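Local coordinates for seryl-tRNA synthetase, cytoplasmic (Candida albicans, PDB 3QO8), which attaches serine to tRNA(Ser) in two steps, activating the amino acid with ATP to seryl-adenylate and then passing it to the acceptor end of the tRNA, at residues K220-L224 with S225-E229; W290-F293 with R294-A297; V337-S341 with G342-N346. All coordinates share one frame; numbering follows the deposited sequence. Where two conformers were deposited one is given.

Contact 1 lies at the surface, where a loop runs into the short helix 224-229, and it is built mainly from polar side chains and backbone bonds, with one apolar pair. Contacts 2 and 3 are buried: contact 2 lies in the loop between strands 269-278 and 297-307, and contact 3 runs from the end of strand 334-338 into the loop before strand 350-358. Contact 2 uses its backbone to read the adenine of the bound seryl-adenylate analogue, whereas contact 3 combines aliphatic packing with a magnesium ion held by a carbonyl and waters. Contacts 1 and 3 meet through a probable hydrogen bond from Asn346 N to Gln223 OE1; contact 2 stands apart, its centre about 21 Å and 24 Å from those of contacts 1 and 3.

Contact 1: residues K220-L224 with S225-E229; sequences KTAQL and SQFDE
The side chain of Gln226 folds back over Ala222 and Gln223, its carbonyl oxygen OE1 lying 3.4 Å from Ala222 CA and beside the CB of that alanine. From there OE1 accepts a fairly straight bond from Gln223 N (3.0 Å, 158° at the hydrogen), the donor being tilted from the plane of the amide. Setting CG anti to the carbonyl carbon (chi1 -64°), with an extended chain beyond it, brings the amide back to the start of the helix, and a bond from NE2 to Glu230 OE1 grips its other end. In the reverse direction Gln226 N donates to Gln223 O at 2.9 Å, approaching from above the carbonyl plane. The two glutamine side chains cross at about a right angle. That of Gln223 turns instead to Ser225: NE2 donates to Ser225 OG at 3.1 Å, and a water accepts from Ser225 N and, weakly, from the same NE2. Its OE1 receives Asn346 N, so both ends of this amide are engaged, which should limit its rotation. Phe227 CE2 lies 4.0 Å from Ala222 CB, and the carbonyl oxygens of Ala222 and Leu224 lie at the ring edge, while Tyr242 meets the ring edge-to-face. One residue on, Asp228 N donates to Leu224 O in the plane of that carbonyl. The Gln226 side chain on Gln223 N corresponds to one half of a capping box, with Gln223 at the N-cap of helix 224-229, and the Ala222-Phe227 pair spanning the first turn resembles a hydrophobic staple.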
ATOM      1  N   LYS A 220       1.003  -1.402 -20.270  1.00 28.36           N
ATOM      2  CA  LYS A 220       0.833  -2.583 -21.119  1.00 31.16           C
ATOM      3  C   LYS A 220      -0.295  -3.506 -20.649  1.00 39.62           C
ATOM      4  O   LYS A 220      -0.702  -4.425 -21.366  1.00 38.92           O
ATOM      5  CB  LYS A 220       2.137  -3.371 -21.249  1.00 32.05           C
ATOM      6  CG  LYS A 220       3.259  -2.632 -21.983  1.00 35.48           C
ATOM      7  CD  LYS A 220       4.338  -3.612 -22.428  1.00 46.67           C
ATOM      8  CE  LYS A 220       5.577  -2.912 -22.971  1.00 50.95           C
ATOM      9  NZ  LYS A 220       6.663  -2.838 -21.947  1.00 55.96           N
ATOM     10  N   THR A 221      -0.817  -3.272 -19.455  1.00 32.71           N
ATOM     11  CA  THR A 221      -1.852  -4.169 -18.969  1.00 36.98           C
ATOM     12  C   THR A 221      -3.158  -3.477 -18.563  1.00 41.71           C
ATOM     13  O   THR A 221      -4.205  -4.119 -18.511  1.00 46.81           O
ATOM     14  CB  THR A 221      -1.327  -5.094 -17.849  1.00 36.57           C
ATOM     15  OG1 THR A 221      -2.296  -6.122 -17.571  1.00 36.45           O
ATOM     16  CG2 THR A 221      -0.986  -4.298 -16.588  1.00 24.78           C
ATOM     17  N   ALA A 222      -3.098  -2.173 -18.305  1.00 32.42           N
ATOM     18  CA  ALA A 222      -4.292  -1.401 -17.959  1.00 34.24           C
ATOM     19  C   ALA A 222      -4.775  -0.566 -19.144  1.00 37.89           C
ATOM     20  O   ALA A 222      -3.965  -0.064 -19.931  1.00 33.13           O
ATOM     21  CB  ALA A 222      -4.013  -0.502 -16.761  1.00 33.71           C
ATOM     22  N   GLN A 223      -6.090  -0.411 -19.273  1.00 33.36           N
ATOM     23  CA  GLN A 223      -6.646   0.420 -20.343  1.00 42.85           C
ATOM     24  C   GLN A 223      -6.664   1.889 -19.927  1.00 44.03           C
ATOM     25  O   GLN A 223      -6.622   2.201 -18.737  1.00 36.41           O
ATOM     26  CB  GLN A 223      -8.044  -0.067 -20.779  1.00 40.23           C
ATOM     27  CG  GLN A 223      -9.139  -0.027 -19.707  1.00 43.85           C
ATOM     28  CD  GLN A 223     -10.480  -0.613 -20.203  1.00 48.81           C
ATOM     29  OE1 GLN A 223     -10.622  -1.829 -20.352  1.00 44.00           O
ATOM     30  NE2 GLN A 223     -11.458   0.256 -20.456  1.00 45.51           N
ATOM     31  N   LEU A 224      -6.742   2.780 -20.914  1.00 53.30           N
ATOM     32  CA  LEU A 224      -6.673   4.225 -20.685  0.51 55.61           C
ATOM     33  C   LEU A 224      -7.618   4.719 -19.595  1.00 52.46           C
ATOM     34  O   LEU A 224      -7.244   5.538 -18.753  1.00 56.66           O
ATOM     35  CB  LEU A 224      -6.958   4.985 -21.981  0.51 57.44           C
ATOM     36  CG  LEU A 224      -7.008   6.508 -21.845  0.51 56.48           C
ATOM     37  CD1 LEU A 224      -5.676   7.035 -21.340  0.51 54.46           C
ATOM     38  CD2 LEU A 224      -7.380   7.160 -23.166  0.51 58.94           C
ATOM     39  N   SER A 225      -8.853   4.228 -19.617  1.00 49.37           N
ATOM     40  CA  SER A 225      -9.857   4.675 -18.654  1.00 48.58           C
ATOM     41  C   SER A 225      -9.414   4.434 -17.208  1.00 50.12           C
ATOM     42  O   SER A 225      -9.812   5.164 -16.300  1.00 51.36           O
ATOM     43  CB  SER A 225     -11.204   4.001 -18.912  1.00 45.55           C
ATOM     44  OG  SER A 225     -11.170   2.641 -18.526  1.00 47.39           O
ATOM     45  N   GLN A 226      -8.592   3.410 -16.995  1.00 43.24           N
ATOM     46  CA  GLN A 226      -8.090   3.126 -15.656  1.00 46.65           C
ATOM     47  C   GLN A 226      -7.114   4.219 -15.205  1.00 42.78           C
ATOM     48  O   GLN A 226      -7.123   4.629 -14.043  1.00 40.67           O
ATOM     49  CB  GLN A 226      -7.468   1.723 -15.584  1.00 44.37           C
ATOM     50  CG  GLN A 226      -8.492   0.606 -15.825  1.00 51.47           C
ATOM     51  CD  GLN A 226      -7.889  -0.795 -15.811  1.00 51.24           C
ATOM     52  OE1 GLN A 226      -7.556  -1.356 -16.862  1.00 47.48           O
ATOM     53  NE2 GLN A 226      -7.763  -1.373 -14.619  1.00 50.61           N
ATOM     54  N   PHE A 227      -6.291   4.712 -16.125  1.00 36.62           N
ATOM     55  CA  PHE A 227      -5.377   5.796 -15.786  1.00 38.17           C
ATOM     56  C   PHE A 227      -6.129   7.077 -15.427  1.00 48.03           C
ATOM     57  O   PHE A 227      -5.642   7.897 -14.649  1.00 48.35           O
ATOM     58  CB  PHE A 227      -4.393   6.057 -16.925  1.00 43.58           C
ATOM     59  CG  PHE A 227      -3.315   5.016 -17.043  1.00 52.02           C
ATOM     60  CD1 PHE A 227      -2.148   5.124 -16.307  1.00 52.57           C
ATOM     61  CD2 PHE A 227      -3.472   3.927 -17.887  1.00 55.75           C
ATOM     62  CE1 PHE A 227      -1.154   4.170 -16.411  1.00 56.70           C
ATOM     63  CE2 PHE A 227      -2.483   2.970 -17.995  1.00 54.38           C
ATOM     64  CZ  PHE A 227      -1.321   3.091 -17.256  1.00 57.40           C
ATOM     65  N   ASP A 228      -7.325   7.233 -15.989  1.00 50.33           N
ATOM     66  CA  ASP A 228      -8.109   8.457 -15.814  1.00 57.41           C
ATOM     67  C   ASP A 228      -8.837   8.574 -14.470  1.00 49.43           C
ATOM     68  O   ASP A 228      -8.771   9.607 -13.813  1.00 48.61           O
ATOM     69  CB  ASP A 228      -9.113   8.621 -16.962  1.00 67.56           C
ATOM     70  CG  ASP A 228      -8.443   8.980 -18.275  1.00 75.07           C
ATOM     71  OD1 ASP A 228      -7.392   9.656 -18.244  1.00 70.27           O
ATOM     72  OD2 ASP A 228      -8.967   8.588 -19.340  1.00 84.38           O
ATOM     73  N   GLU A 229      -9.540   7.526 -14.063  1.00 47.69           N
ATOM     74  CA  GLU A 229     -10.361   7.637 -12.863  1.00 58.92           C
ATOM     75  C   GLU A 229     -10.130   6.528 -11.847  1.00 48.36           C
ATOM     76  O   GLU A 229     -10.871   6.421 -10.865  1.00 47.41           O
ATOM     77  CB  GLU A 229     -11.847   7.700 -13.236  1.00 73.35           C
ATOM     78  CG  GLU A 229     -12.364   6.479 -13.978  1.00 83.08           C
ATOM     79  CD  GLU A 229     -13.802   6.648 -14.443  1.00 91.96           C
ATOM     80  OE1 GLU A 229     -14.341   7.772 -14.328  1.00 93.41           O
ATOM     81  OE2 GLU A 229     -14.393   5.656 -14.921  1.00 92.90           O
TER
HETATM   82  O   HOH W   1     -10.146   2.784 -21.821  1.00 50.23           O

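Contact 2: residues W290-F293 with R294-A297; sequences WGIF and RVHA. With SSA (5'-O-(N-(L-seryl)-sulfamoyl)adenosine), chain B.
Between Ile292 and Val295 the backbone bends and then straightens, Gly291 leading into it with a positive phi (99°) that suits a residue without CB. The fold brings the side chain of Val295 back under the bend: CG1 rests 3.6 Å from Ile292 CA and also lies near Gly291 O. With CG1 on that side, the other methyl, CG2, is left against the adenine, 3.7 Å from N1 of the bound seryl-sulfamoyl adenosine. Val295 itself reads the base through its main chain. Its N-H points almost straight at the adenine N1 (2.9 Å, 170°), while its carbonyl O accepts from the amino group N6 at 2.9 Å along a more bent path. This run is the connection of motif 2 of the class II synthetases, two antiparallel strands whose loop helps to bind ATP. Phe293 O and the CA and CG of Arg294 lie on one face of the adenine, Phe293 O 3.2 Å from C2 and almost directly over it. The same oxygen accepts from Arg410 NE, and the Phe293 ring makes a cation-pi contact with that arginine. Arg294 CG passes 3.8 Å from N6, and beyond it the chain bends at chi3; salt bridges to Glu281 and Asp288 hold the guanidinium, whose plane stands 70° from the Phe293 ring. Inside the bend, a water accepts from Arg294 N and donates weakly to Gly291 O, whereas the buried Ile292 O has no partner.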
ATOM      1  N   TRP A 290     -21.035   4.591   3.544  1.00 66.79           N
ATOM      2  CA  TRP A 290     -20.535   4.146   4.836  1.00 68.12           C
ATOM      3  C   TRP A 290     -20.221   2.651   4.818  1.00 53.21           C
ATOM      4  O   TRP A 290     -20.839   1.876   4.082  1.00 53.74           O
ATOM      5  CB  TRP A 290     -21.530   4.499   5.945  1.00 82.16           C
ATOM      6  CG  TRP A 290     -20.901   5.067   7.205  1.00 92.58           C
ATOM      7  CD1 TRP A 290     -21.153   4.677   8.491  1.00 95.33           C
ATOM      8  CD2 TRP A 290     -19.928   6.123   7.293  1.00 93.81           C
ATOM      9  NE1 TRP A 290     -20.402   5.422   9.371  1.00 93.82           N
ATOM     10  CE2 TRP A 290     -19.643   6.316   8.663  1.00 90.96           C
ATOM     11  CE3 TRP A 290     -19.274   6.924   6.351  1.00 93.04           C
ATOM     12  CZ2 TRP A 290     -18.733   7.277   9.110  1.00 84.55           C
ATOM     13  CZ3 TRP A 290     -18.366   7.878   6.800  1.00 85.44           C
ATOM     14  CH2 TRP A 290     -18.107   8.045   8.166  1.00 80.47           C
ATOM     15  N   GLY A 291     -19.232   2.266   5.615  1.00 33.34           N
ATOM     16  CA  GLY A 291     -18.769   0.891   5.665  1.00 22.74           C
ATOM     17  C   GLY A 291     -17.519   0.671   4.839  1.00 16.18           C
ATOM     18  O   GLY A 291     -16.944   1.623   4.289  1.00 20.44           O
ATOM     19  N   ILE A 292     -17.095  -0.590   4.736  1.00 17.10           N
ATOM     20  CA  ILE A 292     -15.875  -0.932   4.002  1.00 14.97           C
ATOM     21  C   ILE A 292     -16.239  -1.730   2.750  1.00 20.15           C
ATOM     22  O   ILE A 292     -15.465  -2.572   2.279  1.00 18.80           O
ATOM     23  CB  ILE A 292     -14.885  -1.737   4.877  1.00 16.70           C
ATOM     24  CG1 ILE A 292     -15.570  -2.970   5.476  1.00 14.04           C
ATOM     25  CG2 ILE A 292     -14.324  -0.853   5.981  1.00 22.13           C
ATOM     26  CD1 ILE A 292     -14.621  -3.873   6.249  1.00 14.00           C
ATOM     27  N   PHE A 293     -17.429  -1.460   2.223  1.00 16.64           N
ATOM     28  CA  PHE A 293     -17.915  -2.147   1.036  1.00 14.84           C
ATOM     29  C   PHE A 293     -17.257  -1.581  -0.200  1.00 16.33           C
ATOM     30  O   PHE A 293     -16.840  -2.323  -1.080  1.00 15.05           O
ATOM     31  CB  PHE A 293     -19.448  -2.026   0.916  1.00 19.08           C
ATOM     32  CG  PHE A 293     -20.008  -2.679  -0.328  1.00 20.52           C
ATOM     33  CD1 PHE A 293     -20.446  -3.996  -0.299  1.00 19.74           C
ATOM     34  CD2 PHE A 293     -20.070  -1.985  -1.524  1.00 20.75           C
ATOM     35  CE1 PHE A 293     -20.956  -4.601  -1.442  1.00 16.53           C
ATOM     36  CE2 PHE A 293     -20.571  -2.583  -2.669  1.00 21.43           C
ATOM     37  CZ  PHE A 293     -21.014  -3.899  -2.626  1.00 19.21           C
ATOM     38  N   ARG A 294     -17.182  -0.259  -0.274  1.00 15.48           N
ATOM     39  CA  ARG A 294     -16.538   0.402  -1.393  1.00 15.96           C
ATOM     40  C   ARG A 294     -15.578   1.432  -0.841  1.00 19.53           C
ATOM     41  O   ARG A 294     -16.006   2.482  -0.355  1.00 18.45           O
ATOM     42  CB  ARG A 294     -17.557   1.109  -2.302  1.00 15.94           C
ATOM     43  CG  ARG A 294     -16.875   1.798  -3.480  1.00 19.60           C
ATOM     44  CD  ARG A 294     -17.857   2.522  -4.411  1.00 29.77           C
ATOM     45  NE  ARG A 294     -18.777   1.587  -5.036  1.00 41.04           N
ATOM     46  CZ  ARG A 294     -18.463   0.793  -6.057  1.00 54.47           C
ATOM     47  NH1 ARG A 294     -17.239   0.824  -6.576  1.00 53.80           N
ATOM     48  NH2 ARG A 294     -19.376  -0.032  -6.559  1.00 55.85           N
ATOM     49  N   VAL A 295     -14.284   1.121  -0.902  1.00 16.41           N
ATOM     50  CA  VAL A 295     -13.260   1.955  -0.272  1.00 13.44           C
ATOM     51  C   VAL A 295     -12.127   2.235  -1.244  1.00 14.81           C
ATOM     52  O   VAL A 295     -12.138   1.735  -2.363  1.00 17.87           O
ATOM     53  CB  VAL A 295     -12.702   1.278   0.996  1.00 16.51           C
ATOM     54  CG1 VAL A 295     -13.744   1.314   2.128  1.00 17.29           C
ATOM     55  CG2 VAL A 295     -12.278  -0.165   0.680  1.00 16.52           C
ATOM     56  N   HIS A 296     -11.149   3.042  -0.824  1.00 12.82           N
ATOM     57  CA  HIS A 296     -10.032   3.411  -1.703  1.00 11.65           C
ATOM     58  C   HIS A 296      -8.858   2.431  -1.605  1.00 15.59           C
ATOM     59  O   HIS A 296      -7.995   2.419  -2.471  1.00 18.78           O
ATOM     60  CB  HIS A 296      -9.524   4.827  -1.391  1.00 14.14           C
ATOM     61  CG  HIS A 296     -10.500   5.908  -1.750  1.00 17.40           C
ATOM     62  ND1 HIS A 296     -10.893   6.154  -3.051  1.00 20.61           N
ATOM     63  CD2 HIS A 296     -11.172   6.795  -0.979  1.00 21.71           C
ATOM     64  CE1 HIS A 296     -11.774   7.142  -3.064  1.00 22.48           C
ATOM     65  NE2 HIS A 296     -11.954   7.551  -1.821  1.00 24.81           N
ATOM     66  N   ALA A 297      -8.831   1.631  -0.542  1.00 12.73           N
ATOM     67  CA  ALA A 297      -7.745   0.670  -0.293  1.00 14.86           C
ATOM     68  C   ALA A 297      -8.364  -0.581   0.292  1.00 12.29           C
ATOM     69  O   ALA A 297      -9.167  -0.498   1.223  1.00 16.05           O
ATOM     70  CB  ALA A 297      -6.704   1.260   0.697  1.00 16.50           C
TER
HETATM   71  N10 SSA B 486      -8.546  -8.524 -11.242  1.00 14.59           N
HETATM   72  CA  SSA B 486     -10.000  -8.520 -11.384  1.00 22.33           C
HETATM   73  CB  SSA B 486     -10.595  -9.758 -10.713  1.00 20.82           C
HETATM   74  OG  SSA B 486     -10.474  -9.662  -9.279  1.00 20.31           O
HETATM   75  C9  SSA B 486     -10.582  -7.275 -10.777  1.00 23.30           C
HETATM   76  O9  SSA B 486      -9.886  -6.478 -10.158  1.00 18.85           O
HETATM   77  N8  SSA B 486     -11.889  -7.100 -10.946  1.00 16.25           N
HETATM   78  S1  SSA B 486     -12.737  -6.014 -10.128  1.00 20.78           S
HETATM   79  O1S SSA B 486     -12.443  -4.663 -10.511  1.00 18.88           O
HETATM   80  O2S SSA B 486     -14.122  -6.286 -10.326  1.00 19.97           O
HETATM   81  O5' SSA B 486     -12.465  -6.179  -8.621  1.00 18.15           O
HETATM   82  C5' SSA B 486     -12.594  -7.441  -7.989  1.00 15.62           C
HETATM   83  C4' SSA B 486     -13.408  -7.282  -6.700  1.00 18.17           C
HETATM   84  O4' SSA B 486     -12.811  -6.373  -5.767  1.00 18.07           O
HETATM   85  C3' SSA B 486     -14.797  -6.725  -6.919  1.00 17.98           C
HETATM   86  O3' SSA B 486     -15.666  -7.756  -7.413  1.00 17.45           O
HETATM   87  C2' SSA B 486     -15.144  -6.255  -5.512  1.00 19.10           C
HETATM   88  O2' SSA B 486     -15.543  -7.371  -4.694  1.00 18.77           O
HETATM   89  C1' SSA B 486     -13.808  -5.738  -4.977  1.00 15.27           C
HETATM   90  N9  SSA B 486     -13.718  -4.274  -5.152  1.00 18.06           N
HETATM   91  C8  SSA B 486     -13.608  -3.602  -6.310  1.00 17.51           C
HETATM   92  N7  SSA B 486     -13.569  -2.280  -6.039  1.00 17.60           N
HETATM   93  C5  SSA B 486     -13.647  -2.140  -4.703  1.00 20.02           C
HETATM   94  C6  SSA B 486     -13.640  -1.045  -3.861  1.00 18.94           C
HETATM   95  N6  SSA B 486     -13.546   0.192  -4.395  1.00 15.67           N
HETATM   96  N1  SSA B 486     -13.730  -1.234  -2.524  1.00 15.97           N
HETATM   97  C2  SSA B 486     -13.825  -2.468  -2.015  1.00 19.65           C
HETATM   98  N3  SSA B 486     -13.822  -3.548  -2.807  1.00 16.94           N
HETATM   99  C4  SSA B 486     -13.748  -3.401  -4.149  1.00 16.74           C
HETATM  100  O   HOH W   2     -18.544   1.291   1.727  1.00 30.87           O

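Contact 3: residues V337-S341 with G342-N346. With MG (magnesium ion), chain E.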
ATOM      1  N   VAL A 337     -23.616 -14.428 -12.709  1.00 19.46           N
ATOM      2  CA  VAL A 337     -24.236 -13.772 -13.856  1.00 18.48           C
ATOM      3  C   VAL A 337     -23.259 -13.538 -14.993  1.00 19.71           C
ATOM      4  O   VAL A 337     -22.105 -13.173 -14.771  1.00 21.44           O
ATOM      5  CB  VAL A 337     -24.908 -12.426 -13.458  1.00 20.78           C
ATOM      6  CG1 VAL A 337     -26.006 -12.668 -12.420  1.00 21.83           C
ATOM      7  CG2 VAL A 337     -23.883 -11.445 -12.911  1.00 20.57           C
ATOM      8  N   GLY A 338     -23.735 -13.740 -16.216  1.00 20.47           N
ATOM      9  CA  GLY A 338     -22.942 -13.487 -17.402  1.00 20.30           C
ATOM     10  C   GLY A 338     -23.104 -12.039 -17.816  1.00 27.09           C
ATOM     11  O   GLY A 338     -24.172 -11.625 -18.260  1.00 25.34           O
ATOM     12  N   ILE A 339     -22.032 -11.269 -17.674  1.00 21.97           N
ATOM     13  CA  ILE A 339     -22.072  -9.829 -17.911  1.00 20.10           C
ATOM     14  C   ILE A 339     -22.304  -9.481 -19.388  1.00 22.65           C
ATOM     15  O   ILE A 339     -21.661 -10.051 -20.278  1.00 24.42           O
ATOM     16  CB  ILE A 339     -20.759  -9.154 -17.400  1.00 24.30           C
ATOM     17  CG1 ILE A 339     -20.559  -9.441 -15.911  1.00 24.38           C
ATOM     18  CG2 ILE A 339     -20.788  -7.652 -17.651  1.00 23.86           C
ATOM     19  CD1 ILE A 339     -21.702  -8.911 -15.013  1.00 21.70           C
ATOM     20  N   VAL A 340     -23.205  -8.531 -19.639  1.00 21.13           N
ATOM     21  CA  VAL A 340     -23.544  -8.137 -21.010  1.00 21.95           C
ATOM     22  C   VAL A 340     -22.350  -7.515 -21.731  1.00 22.45           C
ATOM     23  O   VAL A 340     -21.470  -6.929 -21.094  1.00 24.20           O
ATOM     24  CB  VAL A 340     -24.732  -7.136 -21.059  1.00 28.87           C
ATOM     25  CG1 VAL A 340     -26.022  -7.808 -20.593  1.00 26.63           C
ATOM     26  CG2 VAL A 340     -24.421  -5.890 -20.221  1.00 28.84           C
ATOM     27  N   SER A 341     -22.342  -7.623 -23.056  1.00 25.07           N
ATOM     28  CA  SER A 341     -21.212  -7.143 -23.859  1.00 26.94           C
ATOM     29  C   SER A 341     -20.834  -5.692 -23.569  1.00 30.78           C
ATOM     30  O   SER A 341     -19.659  -5.345 -23.584  1.00 30.09           O
ATOM     31  CB  SER A 341     -21.495  -7.313 -25.349  1.00 27.02           C
ATOM     32  OG  SER A 341     -22.737  -6.711 -25.700  1.00 27.34           O
ATOM     33  N   GLY A 342     -21.830  -4.851 -23.304  1.00 30.77           N
ATOM     34  CA  GLY A 342     -21.600  -3.427 -23.138  1.00 27.62           C
ATOM     35  C   GLY A 342     -20.910  -3.043 -21.845  1.00 31.27           C
ATOM     36  O   GLY A 342     -20.530  -1.890 -21.666  1.00 37.68           O
ATOM     37  N   GLU A 343     -20.741  -4.018 -20.955  1.00 28.10           N
ATOM     38  CA  GLU A 343     -20.110  -3.810 -19.657  1.00 26.66           C
ATOM     39  C   GLU A 343     -18.769  -4.538 -19.507  1.00 30.79           C
ATOM     40  O   GLU A 343     -18.227  -4.624 -18.406  1.00 36.25           O
ATOM     41  CB  GLU A 343     -21.059  -4.276 -18.552  1.00 32.90           C
ATOM     42  CG  GLU A 343     -22.318  -3.445 -18.451  1.00 39.83           C
ATOM     43  CD  GLU A 343     -22.060  -2.118 -17.774  1.00 45.72           C
ATOM     44  OE1 GLU A 343     -21.567  -2.133 -16.627  1.00 51.68           O
ATOM     45  OE2 GLU A 343     -22.336  -1.068 -18.388  1.00 42.23           O
ATOM     46  N   LEU A 344     -18.244  -5.079 -20.600  1.00 25.92           N
ATOM     47  CA  LEU A 344     -16.930  -5.726 -20.559  1.00 27.20           C
ATOM     48  C   LEU A 344     -15.826  -4.696 -20.747  1.00 24.06           C
ATOM     49  O   LEU A 344     -15.929  -3.834 -21.616  1.00 21.31           O
ATOM     50  CB  LEU A 344     -16.808  -6.785 -21.666  1.00 25.94           C
ATOM     51  CG  LEU A 344     -17.791  -7.952 -21.631  1.00 32.01           C
ATOM     52  CD1 LEU A 344     -17.543  -8.892 -22.805  1.00 26.66           C
ATOM     53  CD2 LEU A 344     -17.682  -8.683 -20.300  1.00 30.06           C
ATOM     54  N   ASN A 345     -14.769  -4.783 -19.949  1.00 27.42           N
ATOM     55  CA  ASN A 345     -13.576  -3.975 -20.213  1.00 32.63           C
ATOM     56  C   ASN A 345     -12.871  -4.495 -21.467  1.00 33.03           C
ATOM     57  O   ASN A 345     -13.178  -5.598 -21.922  1.00 26.34           O
ATOM     58  CB  ASN A 345     -12.635  -3.927 -18.989  1.00 30.06           C
ATOM     59  CG  ASN A 345     -11.867  -5.229 -18.763  1.00 42.15           C
ATOM     60  OD1 ASN A 345     -11.651  -6.009 -19.681  1.00 53.64           O
ATOM     61  ND2 ASN A 345     -11.425  -5.446 -17.528  1.00 53.32           N
ATOM     62  N   ASN A 346     -11.934  -3.716 -22.016  1.00 26.25           N
ATOM     63  CA  ASN A 346     -11.288  -4.053 -23.281  1.00 26.22           C
ATOM     64  C   ASN A 346     -10.662  -5.444 -23.317  1.00 27.82           C
ATOM     65  O   ASN A 346     -10.684  -6.110 -24.344  1.00 29.05           O
ATOM     66  CB  ASN A 346     -10.188  -3.037 -23.632  1.00 31.00           C
ATOM     67  CG  ASN A 346     -10.728  -1.661 -23.944  1.00 35.44           C
ATOM     68  OD1 ASN A 346     -11.931  -1.468 -24.094  1.00 36.46           O
ATOM     69  ND2 ASN A 346      -9.831  -0.686 -24.041  1.00 33.46           N
TER
HETATM   70 MG    MG E 489     -16.257  -1.707 -22.531  1.00 48.59          MG
HETATM   71  O   HOH W   3     -17.940  -3.094 -23.757  1.00 26.40           O
HETATM   72  O   HOH W   4     -14.630  -2.043 -24.459  1.00 37.58           O
HETATM   73  O   HOH W   5     -14.617  -0.338 -21.121  1.00 34.91           O
HETATM   74  O   HOH W   6     -16.690   0.513 -23.418  1.00 41.43           O
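Gly342 follows Ser341 through a tight 3-10 turn just beyond strand 334-338, and the two residues form the middle of a bend closed by Glu343 N donating to Val340 O at 3.0 Å (162°). The donor sits above the plane of that carbonyl. Glu343 then lays its aliphatic part across the start of the turn: CB meets Ile339 CG2 at 3.5 Å, and CG runs alongside Val340 CG2 at 3.7 Å, the two side chains pointing the same way. A bend at chi2 (-77°) carries the carboxylate off toward Glu122, a neighbour of like charge that would probably raise the affinity of the pair for a proton. Leu344 continues the turn with a long, weak bond from its N to Ser341 O, and its CD2 packs 4.2 Å from Ile339 CG2. Leu344 O binds the magnesium ion directly at 2.3 Å. Asn345 carries the chain on, its OD1 taken by Ala348 N. Asn346 reaches the metal at second hand, its OD1 accepting a hydrogen bond from one of the four waters on the ion. Ser341 O accepts from another of those waters. Four of the five modelled ligands are waters, so the ion is probably held mainly through its hydration shell, and the loop contributes neutral carbonyl oxygens to it, unlike the separate magnesium site that uses Glu366 and Ser369.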